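Local coordinates for protein endoglucanase (Uncultured bacterium, PDB 3X17) that probably cleaves internal beta-1,4-glucosidic bonds of cellulose, as an endoglucanase of glycoside hydrolase family 9, at residues Tyr183-Ala188 with Val374-Pro379; Tyr331-Arg334 with Asp338-Phe341. All blocks are in the same frame, centred on the assembly; numbering follows the deposited sequence.

Contact 1: Tyr183-Ala188 with Val374-Pro379; sequences YVTTTA and VSWVNP. With CA (calcium ion), chain E.
Trp376 lies against the first turn of helix 184-200, where the methyls of Thr185 and Thr186 receive it; 142 Å² of surface is buried between the segments, by van der Waals packing without a hydrogen bond between them. The side chain begins at CB, which points at the helix and packs 3.9 Å from the carbonyl O of Thr185. CG then sits between the backbone N and the carbonyl carbon (chi1 63°), which turns the ring to run beside the helix, carrying the six-membered ring past it. On the five-membered side, CD1 comes within 4.2 Å of Thr186 CG2; on the six-membered side, CE3 lies 3.8 Å from Thr185 CG2. The two methyls thus approach one side of the indole, both obliquely. The other face carries Val377 CG2, 3.5 Å from the plane at the rim near CZ3. Thr185 CG2 also lies 3.6 Å from the backbone O of Trp376: chi1 of -54° puts OG1 beside the backbone N and leaves CG2 anti to it. The hydroxyls bond elsewhere, Thr185 OG1 to Asp274 and Gln273, Thr186 OG1 to Asp176. Ser375 OG accepts from Asn378 N (3.1 Å), an ST motif shaping the loop whose Val377 O binds a calcium ion at 2.4 Å. In the (alpha/alpha)6 barrel of this family 9 enzyme, helix 184-200 starts straight after strand 182-183 and packs on helix 221-235 through Val184, Thr187 and Ala188; the loop bearing Trp376 joins helices 354-366 and 381-390, and helix 543-558 touches both Thr186 and Trp376 through Asp544.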
loop_
_atom_site.group_PDB
_atom_site.type_symbol
_atom_site.label_atom_id
_atom_site.label_comp_id
_atom_site.label_asym_id
_atom_site.label_seq_id
_atom_site.Cartn_x
_atom_site.Cartn_y
_atom_site.Cartn_z
ATOM N N TYR A 183 -15.000 2.739 1.814
ATOM C CA TYR A 183 -15.256 2.069 0.541
ATOM C C TYR A 183 -14.886 0.621 0.707
ATOM O O TYR A 183 -13.776 0.317 1.122
ATOM C CB TYR A 183 -14.366 2.661 -0.538
ATOM C CG TYR A 183 -14.526 4.128 -0.763
ATOM C CD1 TYR A 183 -13.766 5.031 -0.031
ATOM C CD2 TYR A 183 -15.287 4.607 -1.835
ATOM C CE1 TYR A 183 -13.785 6.365 -0.313
ATOM C CE2 TYR A 183 -15.300 5.961 -2.148
ATOM C CZ TYR A 183 -14.591 6.837 -1.359
ATOM O OH TYR A 183 -14.622 8.189 -1.628
ATOM N N VAL A 184 -15.810 -0.277 0.413
ATOM C CA VAL A 184 -15.543 -1.686 0.647
ATOM C C VAL A 184 -14.400 -2.226 -0.245
ATOM O O VAL A 184 -13.674 -3.162 0.143
ATOM C CB VAL A 184 -16.794 -2.539 0.444
ATOM C CG1 VAL A 184 -16.384 -4.014 0.274
ATOM C CG2 VAL A 184 -17.713 -2.412 1.652
ATOM N N THR A 185 -14.199 -1.589 -1.394
ATOM C CA THR A 185 -13.377 -2.160 -2.448
ATOM C C THR A 185 -11.900 -2.029 -2.055
ATOM O O THR A 185 -11.122 -2.964 -2.213
ATOM C CB THR A 185 -13.678 -1.468 -3.820
ATOM O OG1 THR A 185 -15.095 -1.540 -4.092
ATOM C CG2 THR A 185 -12.909 -2.143 -4.962
ATOM N N THR A 186 -11.559 -0.925 -1.398
ATOM C CA THR A 186 -10.206 -0.715 -0.891
ATOM C C THR A 186 -10.032 -1.291 0.510
ATOM O O THR A 186 -8.953 -1.771 0.847
ATOM C CB THR A 186 -9.843 0.796 -0.852
ATOM O OG1 THR A 186 -10.964 1.522 -0.333
ATOM C CG2 THR A 186 -9.484 1.330 -2.258
ATOM N N THR A 187 -11.064 -1.180 1.344
ATOM C CA THR A 187 -10.996 -1.676 2.711
ATOM C C THR A 187 -10.713 -3.164 2.734
ATOM O O THR A 187 -9.907 -3.623 3.537
ATOM C CB THR A 187 -12.309 -1.408 3.533
ATOM O OG1 THR A 187 -12.449 -0.007 3.747
ATOM C CG2 THR A 187 -12.243 -2.081 4.959
ATOM N N ALA A 188 -11.363 -3.914 1.847
ATOM C CA ALA A 188 -11.198 -5.356 1.824
ATOM C C ALA A 188 -9.804 -5.773 1.339
ATOM O O ALA A 188 -9.124 -6.560 2.013
ATOM C CB ALA A 188 -12.324 -6.023 1.009
ATOM N N VAL A 374 -1.110 -6.778 -6.688
ATOM C CA VAL A 374 -2.377 -6.684 -5.953
ATOM C C VAL A 374 -2.916 -5.269 -6.006
ATOM O O VAL A 374 -2.167 -4.294 -5.776
ATOM C CB VAL A 374 -2.162 -7.103 -4.489
ATOM C CG1 VAL A 374 -3.357 -6.691 -3.624
ATOM C CG2 VAL A 374 -1.883 -8.615 -4.436
ATOM N N SER A 375 -4.171 -5.147 -6.447
ATOM C CA SER A 375 -4.858 -3.845 -6.514
ATOM C C SER A 375 -6.356 -4.035 -6.204
ATOM O O SER A 375 -6.832 -5.156 -6.181
ATOM C CB SER A 375 -4.701 -3.246 -7.932
ATOM O OG SER A 375 -5.575 -3.907 -8.833
ATOM N N TRP A 376 -7.079 -2.942 -5.952
ATOM C CA TRP A 376 -8.537 -2.994 -5.760
ATOM C C TRP A 376 -9.318 -3.431 -7.000
ATOM O O TRP A 376 -10.470 -3.867 -6.891
ATOM C CB TRP A 376 -9.077 -1.660 -5.226
ATOM C CG TRP A 376 -8.899 -0.475 -6.153
ATOM C CD1 TRP A 376 -7.936 0.504 -6.059
ATOM C CD2 TRP A 376 -9.758 -0.078 -7.234
ATOM N NE1 TRP A 376 -8.080 1.412 -7.086
ATOM C CE2 TRP A 376 -9.192 1.087 -7.814
ATOM C CE3 TRP A 376 -10.894 -0.638 -7.821
ATOM C CZ2 TRP A 376 -9.766 1.745 -8.910
ATOM C CZ3 TRP A 376 -11.476 0.018 -8.926
ATOM C CH2 TRP A 376 -10.907 1.201 -9.451
ATOM N N VAL A 377 -8.683 -3.382 -8.163
ATOM C CA VAL A 377 -9.276 -3.968 -9.375
ATOM C C VAL A 377 -9.101 -5.489 -9.386
ATOM O O VAL A 377 -10.082 -6.251 -9.480
ATOM C CB VAL A 377 -8.667 -3.353 -10.642
ATOM C CG1 VAL A 377 -9.176 -4.059 -11.888
ATOM C CG2 VAL A 377 -8.999 -1.844 -10.723
ATOM N N ASN A 378 -7.839 -5.917 -9.254
ATOM C CA ASN A 378 -7.466 -7.330 -9.336
ATOM C C ASN A 378 -6.621 -7.737 -8.130
ATOM O O ASN A 378 -5.478 -7.344 -8.005
ATOM C CB ASN A 378 -6.679 -7.583 -10.620
ATOM C CG ASN A 378 -6.298 -9.026 -10.793
ATOM O OD1 ASN A 378 -6.436 -9.836 -9.881
ATOM N ND2 ASN A 378 -5.764 -9.343 -11.954
ATOM N N PRO A 379 -7.234 -8.418 -7.172
ATOM C CA PRO A 379 -6.530 -8.846 -5.967
ATOM C C PRO A 379 -6.040 -10.310 -6.079
ATOM O O PRO A 379 -5.587 -10.900 -5.090
ATOM C CB PRO A 379 -7.625 -8.750 -4.906
ATOM C CG PRO A 379 -8.826 -9.153 -5.614
ATOM C CD PRO A 379 -8.695 -8.548 -7.021
HETATM CA CA CA E . -12.163 -7.293 -10.114
HETATM O O HOH W 1 -10.971 -7.273 -12.298
#

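Contact 2: Tyr331-Arg334 with Asp338-Phe341; sequences YDDR and DDRF. With CA (calcium ion), chain E.
Asp333 and Asp339 meet around a calcium ion, in a carboxylate-rich metal site built where a loop runs into the first turn of helix 337-351 in the (alpha/alpha)6 barrel. The tight part is the ion's inner shell. Asp333 grips it with both oxygens, OD1 at 2.6 Å and OD2 at 2.5 Å from the calcium, whereas Asp339 uses OD2 alone, at 2.2 Å, and Asp338 uses OD1, at 2.4 Å. Those four oxygens, a water, and the carbonyl oxygens of Asp335 and Val377 make seven ligands. The metal explains the nearness of like-charged groups: Asp333 OD2 and Asp339 OD2 stand 3.1 Å apart without a proton-mediated bond, their carboxylates arriving from opposite directions with planes turned 58° to each other. Extension of Asp333 toward the ion follows from chi1 of 169°, which carries CG anti to the backbone N. Second-shell charge is supplied by Lys277, which forms a salt bridge with Asp339 OD1, the oxygen not bonded to the metal; it probably helps to balance the gathered negative charge and holds that carboxylate's rotation. Away from the ion the two segments part. Only 61 Å² is buried between them, and the solvent side is marked by the exposed Arg334, whose NH1 reaches Asp332 OD2 at 2.9 Å in a salt bridge with a weak, bent hydrogen bond (124° at the hydrogen). Asp332 itself centres an inverse gamma turn, closed by a weak backbone bond from Asp333 N to Tyr331 O. The water ligand completes the shell, its oxygen 2.5 Å from the calcium.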
loop_
_atom_site.group_PDB
_atom_site.type_symbol
_atom_site.label_atom_id
_atom_site.label_comp_id
_atom_site.label_asym_id
_atom_site.label_seq_id
_atom_site.Cartn_x
_atom_site.Cartn_y
_atom_site.Cartn_z
ATOM N N TYR A 331 -14.498 3.691 -7.470
ATOM C CA TYR A 331 -13.937 2.329 -7.407
ATOM C C TYR A 331 -14.763 1.382 -8.261
ATOM O O TYR A 331 -15.253 0.351 -7.783
ATOM C CB TYR A 331 -13.819 1.808 -5.953
ATOM C CG TYR A 331 -12.749 2.534 -5.162
ATOM C CD1 TYR A 331 -11.432 2.575 -5.616
ATOM C CD2 TYR A 331 -13.071 3.290 -4.034
ATOM C CE1 TYR A 331 -10.452 3.315 -4.944
ATOM C CE2 TYR A 331 -12.083 4.026 -3.328
ATOM C CZ TYR A 331 -10.782 4.035 -3.795
ATOM O OH TYR A 331 -9.786 4.745 -3.128
ATOM N N ASP A 332 -14.887 1.720 -9.536
ATOM C CA ASP A 332 -15.790 1.003 -10.410
ATOM C C ASP A 332 -15.065 -0.207 -11.025
ATOM O O ASP A 332 -14.615 -0.175 -12.198
ATOM C CB ASP A 332 -16.351 1.948 -11.486
ATOM C CG ASP A 332 -15.270 2.723 -12.203
ATOM O OD1 ASP A 332 -14.187 2.973 -11.611
ATOM O OD2 ASP A 332 -15.482 3.042 -13.386
ATOM N N ASP A 333 -14.844 -1.221 -10.191
ATOM C CA ASP A 333 -14.156 -2.447 -10.604
ATOM C C ASP A 333 -15.137 -3.262 -11.455
ATOM O O ASP A 333 -16.178 -3.691 -10.969
ATOM C CB ASP A 333 -13.725 -3.240 -9.370
ATOM C CG ASP A 333 -13.245 -4.657 -9.699
ATOM O OD1 ASP A 333 -13.073 -5.021 -10.885
ATOM O OD2 ASP A 333 -13.079 -5.436 -8.739
ATOM N N ARG A 334 -14.884 -3.319 -12.751
ATOM C CA ARG A 334 -15.914 -3.772 -13.701
ATOM C C ARG A 334 -15.829 -5.262 -14.088
ATOM O O ARG A 334 -16.501 -5.706 -15.023
ATOM C CB ARG A 334 -15.988 -2.820 -14.918
ATOM C CG ARG A 334 -16.176 -1.366 -14.435
ATOM C CD ARG A 334 -16.657 -0.361 -15.463
ATOM N NE ARG A 334 -18.089 -0.109 -15.303
ATOM C CZ ARG A 334 -18.635 1.042 -14.935
ATOM N NH1 ARG A 334 -17.889 2.105 -14.677
ATOM N NH2 ARG A 334 -19.949 1.116 -14.808
ATOM N N ASP A 338 -11.852 -12.186 -10.976
ATOM C CA ASP A 338 -10.633 -12.233 -10.207
ATOM C C ASP A 338 -10.896 -12.160 -8.713
ATOM O O ASP A 338 -10.213 -12.827 -7.925
ATOM C CB ASP A 338 -9.588 -11.197 -10.679
ATOM C CG ASP A 338 -10.143 -9.795 -10.784
ATOM O OD1 ASP A 338 -11.152 -9.486 -10.114
ATOM O OD2 ASP A 338 -9.553 -8.988 -11.541
ATOM N N ASP A 339 -11.894 -11.365 -8.333
ATOM C CA ASP A 339 -12.385 -11.334 -6.945
ATOM C C ASP A 339 -13.038 -12.646 -6.492
ATOM O O ASP A 339 -12.761 -13.127 -5.386
ATOM C CB ASP A 339 -13.347 -10.146 -6.764
ATOM C CG ASP A 339 -12.798 -8.875 -7.387
ATOM O OD1 ASP A 339 -11.971 -8.226 -6.738
ATOM O OD2 ASP A 339 -13.180 -8.510 -8.521
ATOM N N ARG A 340 -13.878 -13.256 -7.342
ATOM C CA ARG A 340 -14.448 -14.577 -6.990
ATOM C C ARG A 340 -13.388 -15.668 -6.869
ATOM O O ARG A 340 -13.431 -16.489 -5.946
ATOM C CB ARG A 340 -15.530 -15.037 -7.975
ATOM C CG ARG A 340 -16.742 -14.141 -8.056
ATOM C CD ARG A 340 -17.712 -14.645 -9.148
ATOM N NE ARG A 340 -18.831 -13.735 -9.362
ATOM C CZ ARG A 340 -20.113 -14.038 -9.158
ATOM N NH1 ARG A 340 -20.465 -15.235 -8.725
ATOM N NH2 ARG A 340 -21.045 -13.126 -9.389
ATOM N N PHE A 341 -12.450 -15.705 -7.810
ATOM C CA PHE A 341 -11.311 -16.632 -7.701
ATOM C C PHE A 341 -10.674 -16.507 -6.309
ATOM O O PHE A 341 -10.522 -17.503 -5.570
ATOM C CB PHE A 341 -10.284 -16.310 -8.797
ATOM C CG PHE A 341 -8.954 -17.019 -8.636
ATOM C CD1 PHE A 341 -8.794 -18.327 -9.073
ATOM C CD2 PHE A 341 -7.871 -16.374 -8.041
ATOM C CE1 PHE A 341 -7.568 -18.971 -8.974
ATOM C CE2 PHE A 341 -6.634 -17.005 -7.956
ATOM C CZ PHE A 341 -6.505 -18.333 -8.376
HETATM CA CA CA E . -12.163 -7.293 -10.114
HETATM O O HOH W 1 -10.971 -7.273 -12.298
#

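Contacts 1 and 2 share one calcium ion and one water, and their centres lie 8 Å apart. Both are largely buried and both have a loop at the surface (Val377, Arg334); the centre of contact 1 lies nearer the chain centre, about 11 Å against about 18 Å. Their chemistry differs: methyls on an indole in the first, carboxylates on a metal in the second. Among the places where they touch, Val377 O lies 3.2 Å from Asp333 OD2, Pro379 CD packs 3.3 Å from Asp339 OD1, and Thr186 CG2 packs 3.4 Å from Tyr331 CZ. The ion thereby ties loops 374-379 and 331-334 to helix 337-351, while helix 184-200 meets both loops.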